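PDB 1C3P: protein (hdlp (histone deacetylase-like protein)) from Aquifex aeolicus, which binds zinc and probably acts as a deacetylase of the histone deacetylase family, with a likely role in acetoin degradation. Local coordinates for residues 174-179 with 205-210; 153-158 with 182-187. All blocks are in the same frame, centred on the assembly; numbering follows the deposited sequence.

Interaction 1 (174-179 with 205-210)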
loop_
_atom_site.group_PDB
_atom_site.type_symbol
_atom_site.label_atom_id
_atom_site.label_comp_id
_atom_site.label_asym_id
_atom_site.label_seq_id
_atom_site.Cartn_x
_atom_site.Cartn_y
_atom_site.Cartn_z
ATOM N N GLY A 174 -5.602 -8.240 6.562
ATOM C CA GLY A 174 -4.709 -8.386 7.691
ATOM C C GLY A 174 -4.936 -7.249 8.680
ATOM O O GLY A 174 -5.081 -7.494 9.875
ATOM N N VAL A 175 -4.956 -6.006 8.202
ATOM C CA VAL A 175 -5.189 -4.854 9.085
ATOM C C VAL A 175 -6.602 -4.912 9.707
ATOM O O VAL A 175 -6.796 -4.582 10.881
ATOM C CB VAL A 175 -5.009 -3.522 8.301
ATOM C CG1 VAL A 175 -5.132 -2.303 9.257
ATOM C CG2 VAL A 175 -3.647 -3.520 7.604
ATOM N N GLN A 176 -7.592 -5.322 8.923
ATOM C CA GLN A 176 -8.954 -5.410 9.456
ATOM C C GLN A 176 -9.017 -6.333 10.667
ATOM O O GLN A 176 -9.550 -5.979 11.716
ATOM C CB GLN A 176 -9.928 -5.931 8.394
ATOM C CG GLN A 176 -11.330 -6.154 8.946
ATOM C CD GLN A 176 -12.333 -6.505 7.887
ATOM O OE1 GLN A 176 -12.534 -5.743 6.938
ATOM N NE2 GLN A 176 -12.992 -7.664 8.041
ATOM N N GLU A 177 -8.468 -7.529 10.516
ATOM C CA GLU A 177 -8.484 -8.494 11.613
ATOM C C GLU A 177 -7.761 -7.960 12.837
ATOM O O GLU A 177 -8.223 -8.101 13.974
ATOM C CB GLU A 177 -7.829 -9.794 11.154
ATOM C CG GLU A 177 -7.844 -10.896 12.214
ATOM C CD GLU A 177 -7.285 -12.200 11.681
ATOM O OE1 GLU A 177 -6.121 -12.544 11.990
ATOM O OE2 GLU A 177 -8.011 -12.869 10.918
ATOM N N ALA A 178 -6.622 -7.326 12.596
ATOM C CA ALA A 178 -5.800 -6.785 13.674
ATOM C C ALA A 178 -6.498 -5.792 14.610
ATOM O O ALA A 178 -6.216 -5.747 15.814
ATOM C CB ALA A 178 -4.548 -6.147 13.083
ATOM N N PHE A 179 -7.415 -5.002 14.070
ATOM C CA PHE A 179 -8.093 -3.991 14.869
ATOM C C PHE A 179 -9.598 -4.088 14.857
ATOM O O PHE A 179 -10.293 -3.142 15.243
ATOM C CB PHE A 179 -7.658 -2.622 14.366
ATOM C CG PHE A 179 -6.180 -2.466 14.359
ATOM C CD1 PHE A 179 -5.457 -2.527 13.166
ATOM C CD2 PHE A 179 -5.490 -2.384 15.565
ATOM C CE1 PHE A 179 -4.052 -2.514 13.178
ATOM C CE2 PHE A 179 -4.087 -2.372 15.587
ATOM C CZ PHE A 179 -3.371 -2.439 14.386
ATOM N N LEU A 205 -18.974 -5.178 2.654
ATOM C CA LEU A 205 -19.527 -3.995 3.307
ATOM C C LEU A 205 -20.106 -4.227 4.690
ATOM O O LEU A 205 -20.057 -3.336 5.526
ATOM C CB LEU A 205 -20.590 -3.366 2.402
ATOM C CG LEU A 205 -21.365 -2.148 2.905
ATOM C CD1 LEU A 205 -20.422 -0.999 3.200
ATOM C CD2 LEU A 205 -22.375 -1.759 1.843
ATOM N N GLU A 206 -20.625 -5.427 4.946
ATOM C CA GLU A 206 -21.240 -5.706 6.247
ATOM C C GLU A 206 -20.247 -5.977 7.370
ATOM O O GLU A 206 -20.646 -6.152 8.522
ATOM C CB GLU A 206 -22.208 -6.890 6.133
ATOM C CG GLU A 206 -22.869 -6.986 4.776
ATOM C CD GLU A 206 -21.882 -7.458 3.724
ATOM O OE1 GLU A 206 -22.140 -7.281 2.519
ATOM O OE2 GLU A 206 -20.841 -8.023 4.123
ATOM N N GLU A 207 -18.958 -6.039 7.047
ATOM C CA GLU A 207 -17.940 -6.269 8.072
ATOM C C GLU A 207 -17.611 -4.915 8.694
ATOM O O GLU A 207 -16.774 -4.168 8.173
ATOM C CB GLU A 207 -16.688 -6.895 7.439
ATOM C CG GLU A 207 -16.907 -8.334 6.962
ATOM C CD GLU A 207 -16.015 -8.691 5.805
ATOM O OE1 GLU A 207 -14.843 -8.270 5.805
ATOM O OE2 GLU A 207 -16.480 -9.408 4.903
ATOM N N ILE A 208 -18.261 -4.602 9.817
ATOM C CA ILE A 208 -18.043 -3.313 10.458
ATOM C C ILE A 208 -17.403 -3.414 11.833
ATOM O O ILE A 208 -17.439 -2.474 12.610
ATOM C CB ILE A 208 -19.377 -2.512 10.551
ATOM C CG1 ILE A 208 -20.000 -2.366 9.164
ATOM C CG2 ILE A 208 -19.122 -1.123 11.101
ATOM C CD1 ILE A 208 -21.314 -1.624 9.147
ATOM N N GLY A 209 -16.804 -4.555 12.143
ATOM C CA GLY A 209 -16.168 -4.665 13.438
ATOM C C GLY A 209 -16.919 -5.597 14.361
ATOM O O GLY A 209 -17.950 -6.160 13.981
ATOM N N GLU A 210 -16.425 -5.697 15.590
ATOM C CA GLU A 210 -16.974 -6.602 16.588
ATOM C C GLU A 210 -16.727 -6.023 17.981
ATOM O O GLU A 210 -15.713 -5.349 18.223
ATOM C CB GLU A 210 -16.228 -7.925 16.417
ATOM C CG GLU A 210 -16.753 -9.144 17.109
ATOM C CD GLU A 210 -15.936 -10.368 16.710
ATOM O OE1 GLU A 210 -14.707 -10.367 16.954
ATOM O OE2 GLU A 210 -16.518 -11.318 16.140
#
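Q176 of the helix and E207 of the loop carry the whole contact between 174-179 and 205-210, through a single polar bond. NE2 of Q176 donates to OE1 of E207 over 3.0 Å, and the bond is nearly straight, with an N-H...O angle of 169°. The acceptor lies in the plane of the glutamine amide, whereas the donor reaches the carboxylate on its anti side, 23° out of its plane. The two side chains cross at about a right angle. With CG anti to the backbone N (chi1 175°) and an extended chain beyond it, Q176 spans the distance from helix to loop.

Further hydrogen bonds hold both flat groups. OE1 of E207 also accepts from the backbone N of G203 and OE2 from that of F204, tying the carboxylate back to its own loop; OE1 is thus gripped by two donors. The amide of the buried Q176 is bonded at both ends, its OE1 accepting from ND2 of N219, which fixes the orientation of the group.

Beyond the bond the side chains touch little: CB of E207 lies 3.8 Å from NE2 of Q176.

Helix 173-179 thereby reaches the loop that links strands 185-192 and 217-222, at the edge of the parallel sheet. Q176 also packs on N217 and E207 on N219, both of strand 217-222, while V175 of the same helix packs against V187 of strand 185-192.

Interaction 2 (153-158 with 182-187)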
loop_
_atom_site.group_PDB
_atom_site.type_symbol
_atom_site.label_atom_id
_atom_site.label_comp_id
_atom_site.label_asym_id
_atom_site.label_seq_id
_atom_site.Cartn_x
_atom_site.Cartn_y
_atom_site.Cartn_z
ATOM N N TYR A 153 2.684 0.561 17.239
ATOM C CA TYR A 153 3.795 1.399 17.683
ATOM C C TYR A 153 3.183 2.694 18.239
ATOM O O TYR A 153 3.572 3.183 19.306
ATOM C CB TYR A 153 4.721 1.706 16.490
ATOM C CG TYR A 153 5.821 2.696 16.796
ATOM C CD1 TYR A 153 7.041 2.290 17.350
ATOM C CD2 TYR A 153 5.627 4.049 16.543
ATOM C CE1 TYR A 153 8.045 3.238 17.638
ATOM C CE2 TYR A 153 6.603 4.986 16.820
ATOM C CZ TYR A 153 7.802 4.591 17.358
ATOM O OH TYR A 153 8.747 5.568 17.585
ATOM N N LEU A 154 2.209 3.242 17.519
ATOM C CA LEU A 154 1.549 4.477 17.947
ATOM C C LEU A 154 0.728 4.254 19.231
ATOM O O LEU A 154 0.713 5.108 20.128
ATOM C CB LEU A 154 0.658 5.008 16.816
ATOM C CG LEU A 154 1.404 5.642 15.628
ATOM C CD1 LEU A 154 0.467 5.802 14.423
ATOM C CD2 LEU A 154 1.984 7.010 16.075
ATOM N N ARG A 155 0.040 3.119 19.329
ATOM C CA ARG A 155 -0.732 2.850 20.545
ATOM C C ARG A 155 0.203 2.835 21.750
ATOM O O ARG A 155 -0.130 3.377 22.810
ATOM C CB ARG A 155 -1.493 1.518 20.437
ATOM C CG ARG A 155 -2.512 1.505 19.276
ATOM C CD ARG A 155 -3.219 0.167 19.107
ATOM N NE ARG A 155 -4.340 0.012 20.021
ATOM C CZ ARG A 155 -5.056 -1.099 20.142
ATOM N NH1 ARG A 155 -4.759 -2.166 19.404
ATOM N NH2 ARG A 155 -6.095 -1.126 20.970
ATOM N N LYS A 156 1.383 2.239 21.598
ATOM C CA LYS A 156 2.318 2.195 22.717
ATOM C C LYS A 156 2.786 3.600 23.103
ATOM O O LYS A 156 3.117 3.851 24.266
ATOM C CB LYS A 156 3.518 1.291 22.401
ATOM C CG LYS A 156 4.464 1.121 23.597
ATOM C CD LYS A 156 5.478 0.020 23.385
ATOM C CE LYS A 156 4.799 -1.347 23.290
ATOM N NZ LYS A 156 4.062 -1.714 24.544
ATOM N N LYS A 157 2.808 4.505 22.127
ATOM C CA LYS A 157 3.200 5.898 22.361
ATOM C C LYS A 157 2.076 6.687 23.043
ATOM O O LYS A 157 2.273 7.836 23.437
ATOM C CB LYS A 157 3.575 6.604 21.047
ATOM C CG LYS A 157 4.905 6.178 20.422
ATOM C CD LYS A 157 6.077 6.453 21.347
ATOM C CE LYS A 157 7.399 6.015 20.715
ATOM N NZ LYS A 157 8.545 6.121 21.670
ATOM N N GLY A 158 0.903 6.077 23.173
ATOM C CA GLY A 158 -0.208 6.750 23.830
ATOM C C GLY A 158 -1.333 7.254 22.942
ATOM O O GLY A 158 -2.287 7.872 23.424
ATOM N N THR A 182 -11.266 -3.343 18.368
ATOM C CA THR A 182 -11.103 -2.117 19.136
ATOM C C THR A 182 -11.677 -0.852 18.531
ATOM O O THR A 182 -11.786 -0.722 17.320
ATOM C CB THR A 182 -9.599 -1.862 19.456
ATOM O OG1 THR A 182 -9.466 -0.643 20.186
ATOM C CG2 THR A 182 -8.776 -1.747 18.174
ATOM N N ASP A 183 -12.026 0.093 19.393
ATOM C CA ASP A 183 -12.565 1.365 18.945
ATOM C C ASP A 183 -11.459 2.416 18.969
ATOM O O ASP A 183 -11.704 3.595 18.732
ATOM C CB ASP A 183 -13.738 1.784 19.849
ATOM C CG ASP A 183 -13.307 2.065 21.277
ATOM O OD1 ASP A 183 -12.491 1.292 21.817
ATOM O OD2 ASP A 183 -13.799 3.052 21.870
ATOM N N GLN A 184 -10.231 1.985 19.251
ATOM C CA GLN A 184 -9.112 2.915 19.275
ATOM C C GLN A 184 -8.518 3.074 17.880
ATOM O O GLN A 184 -7.792 4.026 17.593
ATOM C CB GLN A 184 -8.035 2.450 20.240
ATOM C CG GLN A 184 -8.510 2.363 21.678
ATOM C CD GLN A 184 -7.370 2.259 22.660
ATOM O OE1 GLN A 184 -6.498 1.407 22.532
ATOM N NE2 GLN A 184 -7.375 3.129 23.656
ATOM N N VAL A 185 -8.819 2.118 17.019
ATOM C CA VAL A 185 -8.333 2.184 15.654
ATOM C C VAL A 185 -9.543 2.086 14.747
ATOM O O VAL A 185 -10.469 1.323 15.025
ATOM C CB VAL A 185 -7.357 1.023 15.355
ATOM C CG1 VAL A 185 -6.784 1.168 13.929
ATOM C CG2 VAL A 185 -6.231 1.019 16.392
ATOM N N PHE A 186 -9.544 2.881 13.682
ATOM C CA PHE A 186 -10.625 2.868 12.711
ATOM C C PHE A 186 -9.955 2.564 11.386
ATOM O O PHE A 186 -8.985 3.214 11.028
ATOM C CB PHE A 186 -11.327 4.239 12.632
ATOM C CG PHE A 186 -12.565 4.221 11.783
ATOM C CD1 PHE A 186 -13.819 4.391 12.357
ATOM C CD2 PHE A 186 -12.488 3.973 10.414
ATOM C CE1 PHE A 186 -14.976 4.311 11.583
ATOM C CE2 PHE A 186 -13.636 3.894 9.635
ATOM C CZ PHE A 186 -14.888 4.063 10.229
ATOM N N VAL A 187 -10.461 1.562 10.671
ATOM C CA VAL A 187 -9.882 1.189 9.392
ATOM C C VAL A 187 -10.886 1.423 8.282
ATOM O O VAL A 187 -12.026 0.987 8.374
ATOM C CB VAL A 187 -9.465 -0.326 9.370
ATOM C CG1 VAL A 187 -8.949 -0.725 7.982
ATOM C CG2 VAL A 187 -8.407 -0.595 10.427
#
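The guanidinium of R155 has CG2 of V185 over one face, offset toward the rim, and the amide of Q184 at its edge. NH2 of R155 donates to OE1 of Q184 at 3.0 Å along a nearly straight path (171°). The oxygen lies in the guanidinium plane and receives the N-H on a lone pair, although the two planar groups are turned 73° apart. A bend at chi3 (82°) turns the end of the arginine after its CD has passed CG2 of V185 at 4.1 Å.

T182 comes obliquely to the guanidinium; its OG1 instead accepts from the backbone N of Q184 at 2.9 Å, closing an ST turn just before the strand. NH1 of R155 forms a salt bridge with E152 of its own helix, and the R155 side chain also packs on F179 of helix 173-179. An alanine in place of R155 is likely to leave OE1 of Q184 without this donor and E152 without its charged mate, and to remove the arginine's packing from one side of the V185 methyl.

The contact joins the last turn of helix 146-156 to the start of strand 185-192 within the parallel alpha/beta fold of the histone deacetylase family, away from the zinc site.

Overall arrangement
Both contacts are partly buried and peripheral, their centres 14 Å apart on the same side of the chain's centre. Helix 173-179 and strand 185-192, consecutive in the chain, connect them: F179 CD2 meets V185 CG2 at 3.6 Å, and V175 CG1 meets V187 CG2 at 3.9 Å. This apolar layer differs from the polar links beside it. Interaction 1 ties the helix to a loop through an amide and a carboxylate; interaction 2 pairs a cationic group with a neutral amide and adds an aliphatic face. The former is also nearer the zinc site, Q176 lying about 12 Å from the zinc ligand H170 between side chains.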